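Local coordinates for toxin PAU_02230 (Photorhabdus asymbiotica subsp. asymbiotica ATCC 43949, PDB 6HV6), which is a bacterial toxin, also called PaTox, whose modelled part joins a largely helical region to a mixed helix-and-sheet domain with a six-stranded antiparallel sheet, at residues D84-M89 / E156-I161; P196-P201 / P235-L240; E202-G207 / G247-F252. The protein carries 1 engineered substitution. One frame throughout, in Å; residues are numbered along the deposited sequence.

Contact 1: residues D84-M89 / E156-I161; sequences DTMQRM and ESIKDI. With EDO (1,2-ethanediol), chain C.
Met86 and Ile158 carry this contact between helix 80-93 and helix 144-176. Their side chains reach toward each other and meet tip to tip. The Met86 chain starts at CB, which points at the other helix. CG lies anti to the backbone N (chi1 164°), and the next torsion is also extended. CB and CG therefore span the gap without touching the segment opposite. SD is the first atom to arrive, 4.2 Å from Ile158 CD1. The chain then turns at its last torsion (chi3 75°). This turn brings the methyl end onto the isoleucine: Met86 CE is 3.6 Å from Ile158 CD1 and 4.0 Å from Ile158 CG1. The sulfur is thus the more distant partner, and the methyl group makes the apolar contact.

Ile158 uses its two branches for different neighbours. The CG1-CD1 arm serves Met86. The CG2 methyl lies next to Gln87, whose NE2 is 4.1 Å from Ile158 CG2. These two side chains slide past each other in opposite directions, and the contact is only van der Waals. The backbones stay well apart, with 9.6 Å between Gln87 CA and Ile158 CA.

On helix 144-176 a 1,2-ethanediol, probably from the crystallisation liquor, lies beside Ser157 and Asp160. Its O2 is hydrogen-bonded to Ser157 OG at 2.9 Å. Its other hydroxyl lies so close to the carboxylate of Asp160 that the detail there is doubtful.

Helix 144-176 is kinked at Glu156 and Ser157, just before Ile158. Met86 is buried, and it also packs on Met154 of that helix and on Tyr137 and Ile138 of helix 130-138. The contact therefore belongs to a three-helix packing, its centre about 18 Å from the centre of the chain.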
ATOM      1  N   ASP A  84      13.493 -14.946   8.094  1.00 39.00           N
ATOM      2  CA  ASP A  84      12.893 -14.295   9.255  1.00 40.32           C
ATOM      3  C   ASP A  84      13.956 -13.871  10.270  1.00 44.64           C
ATOM      4  O   ASP A  84      13.887 -12.770  10.826  1.00 44.50           O
ATOM      5  CB  ASP A  84      11.863 -15.224   9.906  1.00 49.59           C
ATOM      6  CG  ASP A  84      10.694 -15.567   8.973  1.00 55.13           C
ATOM      7  OD1 ASP A  84      10.418 -14.801   8.022  1.00 53.94           O
ATOM      8  OD2 ASP A  84      10.041 -16.609   9.198  1.00 56.68           O
ATOM      9  N   THR A  85      14.951 -14.728  10.516  1.00 44.35           N
ATOM     10  CA  THR A  85      16.051 -14.361  11.405  1.00 40.89           C
ATOM     11  C   THR A  85      16.783 -13.119  10.902  1.00 38.27           C
ATOM     12  O   THR A  85      17.092 -12.205  11.677  1.00 39.76           O
ATOM     13  CB  THR A  85      17.020 -15.539  11.543  1.00 41.58           C
ATOM     14  OG1 THR A  85      16.347 -16.638  12.161  1.00 40.82           O
ATOM     15  CG2 THR A  85      18.207 -15.159  12.398  1.00 44.69           C
ATOM     16  N   MET A  86      17.063 -13.062   9.600  1.00 35.17           N
ATOM     17  CA  MET A  86      17.742 -11.892   9.050  1.00 32.16           C
ATOM     18  C   MET A  86      16.902 -10.630   9.229  1.00 34.81           C
ATOM     19  O   MET A  86      17.425  -9.572   9.606  1.00 33.46           O
ATOM     20  CB  MET A  86      18.054 -12.114   7.574  1.00 29.17           C
ATOM     21  CG  MET A  86      18.412 -10.829   6.833  1.00 33.83           C
ATOM     22  SD  MET A  86      18.678 -11.127   5.078  1.00 33.24           S
ATOM     23  CE  MET A  86      16.986 -11.336   4.531  1.00 38.33           C
ATOM     24  N   GLN A  87      15.593 -10.727   8.980  1.00 33.35           N
ATOM     25  CA  GLN A  87      14.730  -9.552   9.088  1.00 36.47           C
ATOM     26  C   GLN A  87      14.675  -9.033  10.514  1.00 39.93           C
ATOM     27  O   GLN A  87      14.641  -7.816  10.737  1.00 41.63           O
ATOM     28  CB  GLN A  87      13.322  -9.885   8.588  1.00 43.70           C
ATOM     29  CG  GLN A  87      13.246 -10.239   7.102  1.00 41.97           C
ATOM     30  CD  GLN A  87      13.631  -9.088   6.198  1.00 49.23           C
ATOM     31  OE1 GLN A  87      14.802  -8.731   6.089  1.00 56.08           O
ATOM     32  NE2 GLN A  87      12.641  -8.501   5.541  1.00 52.94           N
ATOM     33  N   ARG A  88      14.647  -9.937  11.497  1.00 37.48           N
ATOM     34  CA  ARG A  88      14.678  -9.497  12.887  1.00 38.65           C
ATOM     35  C   ARG A  88      15.993  -8.793  13.195  1.00 43.55           C
ATOM     36  O   ARG A  88      16.003  -7.724  13.817  1.00 44.62           O
ATOM     37  CB  ARG A  88      14.449 -10.684  13.826  1.00 45.06           C
ATOM     38  CG  ARG A  88      13.008 -11.234  13.802  1.00 49.81           C
ATOM     39  CD  ARG A  88      12.769 -12.308  14.874  1.00 51.11           C
ATOM     40  NE  ARG A  88      13.170 -13.648  14.444  1.00 60.27           N
ATOM     41  CZ  ARG A  88      14.302 -14.251  14.806  1.00 67.69           C
ATOM     42  NH1 ARG A  88      15.161 -13.637  15.613  1.00 71.44           N
ATOM     43  NH2 ARG A  88      14.574 -15.473  14.366  1.00 65.09           N
ATOM     44  N   MET A  89      17.109  -9.355  12.725  1.00 35.82           N
ATOM     45  CA  MET A  89      18.410  -8.727  12.939  1.00 32.17           C
ATOM     46  C   MET A  89      18.489  -7.373  12.248  1.00 37.63           C
ATOM     47  O   MET A  89      19.091  -6.433  12.774  1.00 43.82           O
ATOM     48  CB  MET A  89      19.527  -9.650  12.426  1.00 32.15           C
ATOM     49  CG  MET A  89      19.637 -10.948  13.196  1.00 42.63           C
ATOM     50  SD  MET A  89      20.973 -12.015  12.605  1.00 43.90           S
ATOM     51  CE  MET A  89      22.272 -10.804  12.349  1.00 28.89           C
ATOM     52  N   GLU A 156      17.552  -6.197  -3.735  1.00 34.64           N
ATOM     53  CA  GLU A 156      16.558  -6.443  -4.774  1.00 35.00           C
ATOM     54  C   GLU A 156      15.831  -7.760  -4.533  1.00 36.43           C
ATOM     55  O   GLU A 156      14.617  -7.849  -4.735  1.00 34.24           O
ATOM     56  CB  GLU A 156      17.219  -6.431  -6.153  1.00 44.26           C
ATOM     57  CG  GLU A 156      17.686  -5.040  -6.599  1.00 55.17           C
ATOM     58  CD  GLU A 156      16.600  -3.971  -6.473  1.00 59.21           C
ATOM     59  OE1 GLU A 156      15.452  -4.224  -6.883  1.00 65.23           O
ATOM     60  OE2 GLU A 156      16.893  -2.876  -5.948  1.00 64.94           O
ATOM     61  N   SER A 157      16.557  -8.797  -4.095  1.00 34.72           N
ATOM     62  CA  SER A 157      15.903 -10.065  -3.784  1.00 31.63           C
ATOM     63  C   SER A 157      14.899  -9.906  -2.655  1.00 34.17           C
ATOM     64  O   SER A 157      13.791 -10.453  -2.716  1.00 32.83           O
ATOM     65  CB  SER A 157      16.944 -11.118  -3.425  1.00 30.72           C
ATOM     66  OG  SER A 157      17.677 -11.445  -4.577  1.00 35.94           O
ATOM     67  N   ILE A 158      15.262  -9.152  -1.619  1.00 25.88           N
ATOM     68  CA  ILE A 158      14.347  -8.970  -0.501  1.00 27.26           C
ATOM     69  C   ILE A 158      13.097  -8.223  -0.951  1.00 34.24           C
ATOM     70  O   ILE A 158      11.972  -8.559  -0.552  1.00 31.57           O
ATOM     71  CB  ILE A 158      15.067  -8.253   0.651  1.00 29.25           C
ATOM     72  CG1 ILE A 158      16.160  -9.170   1.211  1.00 30.35           C
ATOM     73  CG2 ILE A 158      14.067  -7.842   1.729  1.00 31.19           C
ATOM     74  CD1 ILE A 158      17.032  -8.517   2.239  1.00 33.09           C
ATOM     75  N   LYS A 159      13.273  -7.212  -1.807  1.00 30.17           N
ATOM     76  CA  LYS A 159      12.128  -6.502  -2.373  1.00 27.72           C
ATOM     77  C   LYS A 159      11.236  -7.442  -3.182  1.00 32.87           C
ATOM     78  O   LYS A 159      10.006  -7.372  -3.091  1.00 27.37           O
ATOM     79  CB  LYS A 159      12.611  -5.335  -3.236  1.00 31.84           C
ATOM     80  CG  LYS A 159      13.036  -4.113  -2.432  1.00 42.04           C
ATOM     81  CD  LYS A 159      13.911  -3.164  -3.251  1.00 47.29           C
ATOM     82  CE  LYS A 159      13.110  -2.420  -4.293  1.00 54.00           C
ATOM     83  NZ  LYS A 159      12.286  -1.317  -3.702  1.00 63.88           N
ATOM     84  N   ASP A 160      11.834  -8.339  -3.968  1.00 30.31           N
ATOM     85  CA  ASP A 160      11.029  -9.301  -4.722  1.00 32.49           C
ATOM     86  C   ASP A 160      10.275 -10.247  -3.789  1.00 29.46           C
ATOM     87  O   ASP A 160       9.115 -10.591  -4.047  1.00 31.06           O
ATOM     88  CB  ASP A 160      11.910 -10.103  -5.678  1.00 37.73           C
ATOM     89  CG  ASP A 160      12.302  -9.321  -6.920  1.00 50.33           C
ATOM     90  OD1 ASP A 160      11.710  -8.252  -7.188  1.00 46.70           O
ATOM     91  OD2 ASP A 160      13.220  -9.784  -7.633  1.00 53.17           O
ATOM     92  N   ILE A 161      10.924 -10.691  -2.715  1.00 29.85           N
ATOM     93  CA  ILE A 161      10.257 -11.555  -1.746  1.00 30.14           C
ATOM     94  C   ILE A 161       9.065 -10.831  -1.131  1.00 31.37           C
ATOM     95  O   ILE A 161       7.947 -11.361  -1.079  1.00 30.22           O
ATOM     96  CB  ILE A 161      11.269 -12.024  -0.687  1.00 29.44           C
ATOM     97  CG1 ILE A 161      12.222 -13.053  -1.310  1.00 29.36           C
ATOM     98  CG2 ILE A 161      10.577 -12.572   0.562  1.00 28.33           C
ATOM     99  CD1 ILE A 161      13.309 -13.495  -0.393  1.00 31.93           C
TER
HETATM  100  C1  EDO C2202      15.342 -11.846  -6.828  0.92 70.78           C
HETATM  101  O1  EDO C2202      15.037 -11.290  -8.111  0.92 76.23           O
HETATM  102  C2  EDO C2202      15.740 -13.308  -6.969  0.92 68.23           C
HETATM  103  O2  EDO C2202      16.321 -13.747  -5.735  0.92 62.00           O

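Contact 2: residues P196-P201 / P235-L240; sequences PSEALP and PLYKSL. Engineered in segment 196-201: Ala199 (natural residue Cys).
The first turn of helix 199-211 and the residues leading into it pack here on helix 235-244. Glu198 and Pro201 meet Tyr237 and Leu240. The backbones come closest at Pro201 and Leu240. The proline ring presses on the helix backbone, with Pro201 CG 3.2 Å from Leu240 O. The adjacent ring atom meets the leucine side chain, with Pro201 CB 3.7 Å from Leu240 CD2.

Glu198 crosses Tyr237 at about a right angle. Glu198 CG is 4.1 Å from Tyr237 CE1, and the approach to the ring is oblique. The carboxylate and ring planes are 83° apart. Tyr237 holds CG anti to its own backbone N (chi1 179°), and its phenol end leans over to the loop. There one water ties three groups. It accepts from Tyr237 OH, with its oxygen 2.6 Å from that atom. It donates to Glu198 OE2 and to Pro196 O, the latter 2.8 Å from the water oxygen. The other carboxylate oxygen, Glu198 OE1, is hydrogen-bonded to His244 ND1 on the same helix as Tyr237. With both oxygens engaged, the rotation of the carboxylate is probably restricted.

Glu198 sits at the N-cap position of helix 199-211. Just before it, Ser197 forms an ST turn: its OG accepts from Ala199 N at 3.2 Å. Gln188 also bonds both Ser197 OG and Glu198 N. Ala199 is engineered, a cysteine in the natural sequence. It points away from 235-240 and packs on Pro310 and on His289 of strand 289-296. A bound EPE, probably from the crystallisation liquor, takes a hydrogen bond from Leu200 N through O1S, at the helix start. Leu240 packs on Leu222 of helix 215-224.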
ATOM      1  N   PRO A 196       5.978   6.119   1.945  1.00 34.89           N
ATOM      2  CA  PRO A 196       4.882   6.166   2.918  1.00 34.06           C
ATOM      3  C   PRO A 196       3.510   6.064   2.259  1.00 35.15           C
ATOM      4  O   PRO A 196       3.307   6.404   1.090  1.00 32.64           O
ATOM      5  CB  PRO A 196       5.076   7.525   3.595  1.00 35.88           C
ATOM      6  CG  PRO A 196       6.569   7.769   3.495  1.00 40.46           C
ATOM      7  CD  PRO A 196       6.958   7.203   2.155  1.00 37.83           C
ATOM      8  N   SER A 197       2.553   5.588   3.047  1.00 31.82           N
ATOM      9  CA  SER A 197       1.197   5.388   2.563  1.00 28.57           C
ATOM     10  C   SER A 197       0.612   6.660   1.958  1.00 28.88           C
ATOM     11  O   SER A 197       0.769   7.756   2.496  1.00 27.28           O
ATOM     12  CB  SER A 197       0.311   4.926   3.713  1.00 27.13           C
ATOM     13  OG  SER A 197      -1.018   4.815   3.235  1.00 25.41           O
ATOM     14  N   GLU A 198      -0.099   6.514   0.852  1.00 25.36           N
ATOM     15  CA  GLU A 198      -0.844   7.631   0.286  1.00 27.81           C
ATOM     16  C   GLU A 198      -2.337   7.320   0.260  1.00 23.49           C
ATOM     17  O   GLU A 198      -3.054   7.719  -0.646  1.00 23.84           O
ATOM     18  CB  GLU A 198      -0.333   7.989  -1.110  1.00 29.06           C
ATOM     19  CG  GLU A 198       1.094   8.522  -1.125  1.00 27.17           C
ATOM     20  CD  GLU A 198       1.244   9.828  -0.366  1.00 36.63           C
ATOM     21  OE1 GLU A 198       0.211  10.498  -0.137  1.00 36.86           O
ATOM     22  OE2 GLU A 198       2.392  10.175   0.011  1.00 40.05           O
ATOM     23  N   ALA A 199      -2.819   6.625   1.288  1.00 23.02           N
ATOM     24  CA  ALA A 199      -4.186   6.119   1.273  1.00 24.54           C
ATOM     25  C   ALA A 199      -5.217   7.246   1.280  1.00 24.97           C
ATOM     26  O   ALA A 199      -6.283   7.105   0.675  1.00 21.33           O
ATOM     27  CB  ALA A 199      -4.398   5.180   2.469  1.00 22.30           C
ATOM     28  N   LEU A 200      -4.940   8.364   1.963  1.00 27.42           N
ATOM     29  CA  LEU A 200      -5.896   9.468   1.975  1.00 26.18           C
ATOM     30  C   LEU A 200      -6.120  10.047   0.578  1.00 26.22           C
ATOM     31  O   LEU A 200      -7.272  10.074   0.118  1.00 22.46           O
ATOM     32  CB  LEU A 200      -5.461  10.538   2.988  1.00 32.31           C
ATOM     33  CG  LEU A 200      -6.234  11.869   2.958  1.00 33.34           C
ATOM     34  CD1 LEU A 200      -7.723  11.673   3.247  1.00 30.46           C
ATOM     35  CD2 LEU A 200      -5.637  12.882   3.945  1.00 35.43           C
ATOM     36  N   PRO A 201      -5.087  10.504  -0.140  1.00 23.73           N
ATOM     37  CA  PRO A 201      -5.355  11.035  -1.486  1.00 26.88           C
ATOM     38  C   PRO A 201      -5.810   9.964  -2.458  1.00 27.86           C
ATOM     39  O   PRO A 201      -6.584  10.275  -3.369  1.00 22.53           O
ATOM     40  CB  PRO A 201      -4.010  11.647  -1.908  1.00 23.14           C
ATOM     41  CG  PRO A 201      -2.985  10.883  -1.089  1.00 27.77           C
ATOM     42  CD  PRO A 201      -3.670  10.648   0.234  1.00 23.76           C
ATOM     43  N   PRO A 235       4.226  11.756 -12.223  1.00 27.32           N
ATOM     44  CA  PRO A 235       3.261  12.841 -11.993  1.00 30.47           C
ATOM     45  C   PRO A 235       2.070  12.424 -11.142  1.00 26.47           C
ATOM     46  O   PRO A 235       1.552  13.255 -10.388  1.00 30.97           O
ATOM     47  CB  PRO A 235       2.846  13.260 -13.414  1.00 31.16           C
ATOM     48  CG  PRO A 235       3.149  12.091 -14.266  1.00 31.42           C
ATOM     49  CD  PRO A 235       4.315  11.374 -13.643  1.00 28.59           C
ATOM     50  N   LEU A 236       1.645  11.164 -11.193  1.00 23.02           N
ATOM     51  CA  LEU A 236       0.513  10.755 -10.366  1.00 24.64           C
ATOM     52  C   LEU A 236       0.904  10.686  -8.900  1.00 25.61           C
ATOM     53  O   LEU A 236       0.156  11.145  -8.032  1.00 26.62           O
ATOM     54  CB  LEU A 236      -0.034   9.404 -10.838  1.00 22.54           C
ATOM     55  CG  LEU A 236      -1.207   8.863 -10.011  1.00 25.39           C
ATOM     56  CD1 LEU A 236      -2.360   9.875  -9.939  1.00 28.60           C
ATOM     57  CD2 LEU A 236      -1.710   7.555 -10.625  1.00 24.30           C
ATOM     58  N   TYR A 237       2.072  10.108  -8.606  1.00 28.06           N
ATOM     59  CA  TYR A 237       2.574  10.085  -7.235  1.00 28.88           C
ATOM     60  C   TYR A 237       2.764  11.493  -6.682  1.00 30.21           C
ATOM     61  O   TYR A 237       2.392  11.770  -5.535  1.00 31.05           O
ATOM     62  CB  TYR A 237       3.890   9.312  -7.172  1.00 27.55           C
ATOM     63  CG  TYR A 237       4.488   9.278  -5.781  1.00 27.29           C
ATOM     64  CD1 TYR A 237       3.864   8.591  -4.759  1.00 26.12           C
ATOM     65  CD2 TYR A 237       5.677   9.934  -5.497  1.00 31.24           C
ATOM     66  CE1 TYR A 237       4.402   8.559  -3.482  1.00 25.97           C
ATOM     67  CE2 TYR A 237       6.223   9.911  -4.226  1.00 37.05           C
ATOM     68  CZ  TYR A 237       5.585   9.215  -3.224  1.00 32.18           C
ATOM     69  OH  TYR A 237       6.116   9.179  -1.955  1.00 28.92           O
ATOM     70  N   LYS A 238       3.344  12.396  -7.478  1.00 29.78           N
ATOM     71  CA  LYS A 238       3.509  13.778  -7.026  1.00 26.21           C
ATOM     72  C   LYS A 238       2.160  14.423  -6.715  1.00 27.13           C
ATOM     73  O   LYS A 238       2.030  15.157  -5.730  1.00 35.09           O
ATOM     74  CB  LYS A 238       4.268  14.603  -8.078  1.00 31.34           C
ATOM     75  CG  LYS A 238       5.779  14.327  -8.119  1.00 36.86           C
ATOM     76  CD  LYS A 238       6.591  15.495  -8.693  1.00 46.31           C
ATOM     77  CE  LYS A 238       6.412  15.637 -10.178  1.00 50.32           C
ATOM     78  NZ  LYS A 238       7.468  16.510 -10.829  1.00 50.87           N
ATOM     79  N   SER A 239       1.139  14.154  -7.536  1.00 27.13           N
ATOM     80  CA  SER A 239      -0.179  14.737  -7.280  1.00 30.88           C
ATOM     81  C   SER A 239      -0.797  14.160  -6.012  1.00 28.46           C
ATOM     82  O   SER A 239      -1.468  14.877  -5.257  1.00 32.76           O
ATOM     83  CB  SER A 239      -1.114  14.505  -8.474  1.00 31.68           C
ATOM     84  OG  SER A 239      -0.688  15.191  -9.639  1.00 33.73           O
ATOM     85  N   LEU A 240      -0.600  12.860  -5.774  1.00 31.36           N
ATOM     86  CA  LEU A 240      -1.089  12.244  -4.543  1.00 28.13           C
ATOM     87  C   LEU A 240      -0.460  12.904  -3.324  1.00 34.02           C
ATOM     88  O   LEU A 240      -1.157  13.239  -2.356  1.00 33.80           O
ATOM     89  CB  LEU A 240      -0.805  10.736  -4.555  1.00 26.27           C
ATOM     90  CG  LEU A 240      -1.648   9.866  -5.497  1.00 27.86           C
ATOM     91  CD1 LEU A 240      -1.094   8.446  -5.539  1.00 26.74           C
ATOM     92  CD2 LEU A 240      -3.103   9.836  -5.061  1.00 26.20           C
TER
HETATM   93  O   HOH W   1       4.472   8.643  -0.011  1.00 27.66           O

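Contact 3: residues E202-G207 / G247-F252; sequences ESVLMG and GNASKF
Val204 turns CG1 anti to the backbone N (chi1 170°), and its fork of methyls faces segment 247-252. Phe252 carries CG anti to the carbonyl carbon (chi1 -63°), which sets its ring on the side of the valine. The two side chains cross.

Each methyl of Val204 has its own partner. CG1 meets the ring obliquely. The nearest ring atom is CD2, and Val204 CG1 is 3.6 Å from Phe252 CD2. The neighbouring ring atoms are a little farther off, with Val204 CG1 at 3.9 Å from Phe252 CG and 4.1 Å from Phe252 CE2. CG2 points to the start of the short turn, where Val204 CG2 lies 4.3 Å from Ala249 CB. A single valine thus spans both ends of segment 249-252. The contact is wholly apolar.

That segment is a 3-10 turn. Phe252 N donates to Ala249 O at 3.1 Å, and Lys251 N bonds Asn248 O in the same way. The same Ala249 O lies in the ring plane at the edge of Phe252. The tight winding puts Ala249 and Phe252 side by side on the face turned to Val204. Gly247 leads into the turn with positive phi and is poorly ordered. Asn248 ND2 is bonded back to Glu242 O of helix 235-244.

Tyr348 joins both sides: its OH bonds Val204 O, and its ring meets that of Phe252 with planes about 40° apart. Phe252 also packs on Leu243 of helix 235-244 and Leu361 of helix 361-365. So Phe252 sits among helices 199-211, 235-244 and 361-365, and backbone bonds tie it to Asp347, just past strand 342-346.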
ATOM      1  N   GLU A 202      -5.336   8.722  -2.311  1.00 22.94           N
ATOM      2  CA  GLU A 202      -5.830   7.650  -3.168  1.00 18.73           C
ATOM      3  C   GLU A 202      -7.336   7.491  -3.008  1.00 19.41           C
ATOM      4  O   GLU A 202      -8.068   7.396  -3.996  1.00 23.86           O
ATOM      5  CB  GLU A 202      -5.090   6.341  -2.848  1.00 17.90           C
ATOM      6  CG  GLU A 202      -3.659   6.354  -3.396  1.00 20.64           C
ATOM      7  CD  GLU A 202      -2.729   5.357  -2.716  1.00 28.27           C
ATOM      8  OE1 GLU A 202      -3.105   4.741  -1.699  1.00 23.69           O
ATOM      9  OE2 GLU A 202      -1.605   5.189  -3.221  1.00 37.06           O
ATOM     10  N   SER A 203      -7.813   7.481  -1.763  1.00 21.08           N
ATOM     11  CA  SER A 203      -9.244   7.318  -1.505  1.00 25.15           C
ATOM     12  C   SER A 203     -10.050   8.482  -2.077  1.00 26.67           C
ATOM     13  O   SER A 203     -11.081   8.273  -2.724  1.00 24.47           O
ATOM     14  CB  SER A 203      -9.486   7.204  -0.002  1.00 23.40           C
ATOM     15  OG  SER A 203      -8.918   6.017   0.528  1.00 24.23           O
ATOM     16  N   VAL A 204      -9.595   9.715  -1.843  1.00 23.34           N
ATOM     17  CA  VAL A 204     -10.295  10.895  -2.357  1.00 24.36           C
ATOM     18  C   VAL A 204     -10.314  10.889  -3.878  1.00 25.89           C
ATOM     19  O   VAL A 204     -11.351  11.161  -4.498  1.00 23.00           O
ATOM     20  CB  VAL A 204      -9.646  12.182  -1.814  1.00 25.46           C
ATOM     21  CG1 VAL A 204     -10.201  13.408  -2.533  1.00 31.01           C
ATOM     22  CG2 VAL A 204      -9.870  12.294  -0.317  1.00 27.99           C
ATOM     23  N   LEU A 205      -9.174  10.578  -4.508  1.00 23.24           N
ATOM     24  CA  LEU A 205      -9.109  10.578  -5.969  1.00 24.21           C
ATOM     25  C   LEU A 205      -9.971   9.466  -6.563  1.00 28.39           C
ATOM     26  O   LEU A 205     -10.648   9.667  -7.579  1.00 26.87           O
ATOM     27  CB  LEU A 205      -7.645  10.430  -6.421  1.00 24.95           C
ATOM     28  CG  LEU A 205      -7.330  10.653  -7.904  1.00 23.87           C
ATOM     29  CD1 LEU A 205      -7.610  12.097  -8.290  1.00 24.78           C
ATOM     30  CD2 LEU A 205      -5.869  10.269  -8.233  1.00 22.49           C
ATOM     31  N   MET A 206      -9.950   8.284  -5.950  1.00 21.83           N
ATOM     32  CA  MET A 206     -10.772   7.176  -6.434  1.00 22.74           C
ATOM     33  C   MET A 206     -12.266   7.443  -6.233  1.00 26.96           C
ATOM     34  O   MET A 206     -13.099   6.947  -7.007  1.00 24.73           O
ATOM     35  CB  MET A 206     -10.356   5.877  -5.729  1.00 20.19           C
ATOM     36  CG  MET A 206     -11.059   4.620  -6.259  1.00 25.99           C
ATOM     37  SD  MET A 206     -10.741   4.333  -8.000  1.00 25.32           S
ATOM     38  CE  MET A 206      -9.057   3.680  -7.929  1.00 23.57           C
ATOM     39  N   GLY A 207     -12.628   8.198  -5.196  1.00 25.57           N
ATOM     40  CA  GLY A 207     -14.019   8.591  -5.045  1.00 24.98           C
ATOM     41  C   GLY A 207     -14.516   9.364  -6.252  1.00 30.33           C
ATOM     42  O   GLY A 207     -15.613   9.113  -6.754  1.00 29.73           O
ATOM     43  N   GLY A 247      -4.393  20.175   4.010  1.00 65.46           N
ATOM     44  CA  GLY A 247      -5.836  20.049   3.993  1.00 60.43           C
ATOM     45  C   GLY A 247      -6.452  20.147   2.617  1.00 65.30           C
ATOM     46  O   GLY A 247      -7.665  20.356   2.512  1.00 68.72           O
ATOM     47  N   ASN A 248      -5.644  20.030   1.550  1.00 56.78           N
ATOM     48  CA  ASN A 248      -6.194  19.923   0.201  1.00 47.34           C
ATOM     49  C   ASN A 248      -7.261  18.848   0.140  1.00 47.02           C
ATOM     50  O   ASN A 248      -8.324  19.047  -0.457  1.00 47.20           O
ATOM     51  CB  ASN A 248      -5.095  19.604  -0.817  1.00 46.78           C
ATOM     52  CG  ASN A 248      -4.399  20.837  -1.337  1.00 48.85           C
ATOM     53  OD1 ASN A 248      -4.972  21.923  -1.357  1.00 54.37           O
ATOM     54  ND2 ASN A 248      -3.155  20.674  -1.769  1.00 43.89           N
ATOM     55  N   ALA A 249      -6.997  17.698   0.765  1.00 45.27           N
ATOM     56  CA  ALA A 249      -7.981  16.623   0.787  1.00 41.18           C
ATOM     57  C   ALA A 249      -9.251  17.050   1.501  1.00 38.98           C
ATOM     58  O   ALA A 249     -10.349  16.616   1.126  1.00 44.00           O
ATOM     59  CB  ALA A 249      -7.384  15.375   1.450  1.00 40.59           C
ATOM     60  N   SER A 250      -9.131  17.904   2.519  1.00 40.07           N
ATOM     61  CA  SER A 250     -10.294  18.309   3.291  1.00 48.87           C
ATOM     62  C   SER A 250     -11.274  19.139   2.471  1.00 51.92           C
ATOM     63  O   SER A 250     -12.431  19.297   2.886  1.00 48.24           O
ATOM     64  CB  SER A 250      -9.857  19.101   4.523  1.00 59.80           C
ATOM     65  OG  SER A 250      -9.403  20.392   4.156  1.00 63.53           O
ATOM     66  N   LYS A 251     -10.839  19.673   1.326  1.00 49.97           N
ATOM     67  CA  LYS A 251     -11.737  20.446   0.479  1.00 50.32           C
ATOM     68  C   LYS A 251     -12.864  19.594  -0.081  1.00 48.33           C
ATOM     69  O   LYS A 251     -13.878  20.145  -0.518  1.00 47.09           O
ATOM     70  CB  LYS A 251     -10.952  21.099  -0.657  1.00 50.72           C
ATOM     71  CG  LYS A 251      -9.855  22.031  -0.166  1.00 55.59           C
ATOM     72  CD  LYS A 251      -9.072  22.645  -1.309  1.00 58.21           C
ATOM     73  CE  LYS A 251      -8.096  23.695  -0.787  1.00 65.26           C
ATOM     74  NZ  LYS A 251      -7.503  24.513  -1.881  1.00 66.62           N
ATOM     75  N   PHE A 252     -12.721  18.268  -0.060  1.00 40.90           N
ATOM     76  CA  PHE A 252     -13.759  17.381  -0.562  1.00 36.47           C
ATOM     77  C   PHE A 252     -14.686  16.879   0.537  1.00 38.71           C
ATOM     78  O   PHE A 252     -15.539  16.031   0.271  1.00 41.71           O
ATOM     79  CB  PHE A 252     -13.124  16.227  -1.341  1.00 34.59           C
ATOM     80  CG  PHE A 252     -12.363  16.692  -2.564  1.00 37.63           C
ATOM     81  CD1 PHE A 252     -13.030  16.966  -3.749  1.00 42.16           C
ATOM     82  CD2 PHE A 252     -10.994  16.909  -2.511  1.00 36.82           C
ATOM     83  CE1 PHE A 252     -12.341  17.420  -4.870  1.00 42.86           C
ATOM     84  CE2 PHE A 252     -10.301  17.356  -3.623  1.00 39.49           C
ATOM     85  CZ  PHE A 252     -10.976  17.615  -4.805  1.00 40.53           C
TER

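From the N terminus, contact 1 comes first. It brings helix 144-176 back onto helix 80-93 and closes a loop of 66 residues that holds helices and no strand. It is complete before the other two begin, and it touches neither. Strand 182-185 then enters the six-stranded sheet, and, after the short helix 188-191, helix 199-211 follows. This helix serves both remaining contacts: its start in contact 2, its next turns in contact 3. Their segments alternate along the chain, so the two loops cross. They also touch, through Leu240 with Glu202 and Leu200 with Ala249. Together they tie helix 199-211 to helix 235-244 and the loop after it. Contacts 1 and 3 lie on opposite sides of the chain's centre.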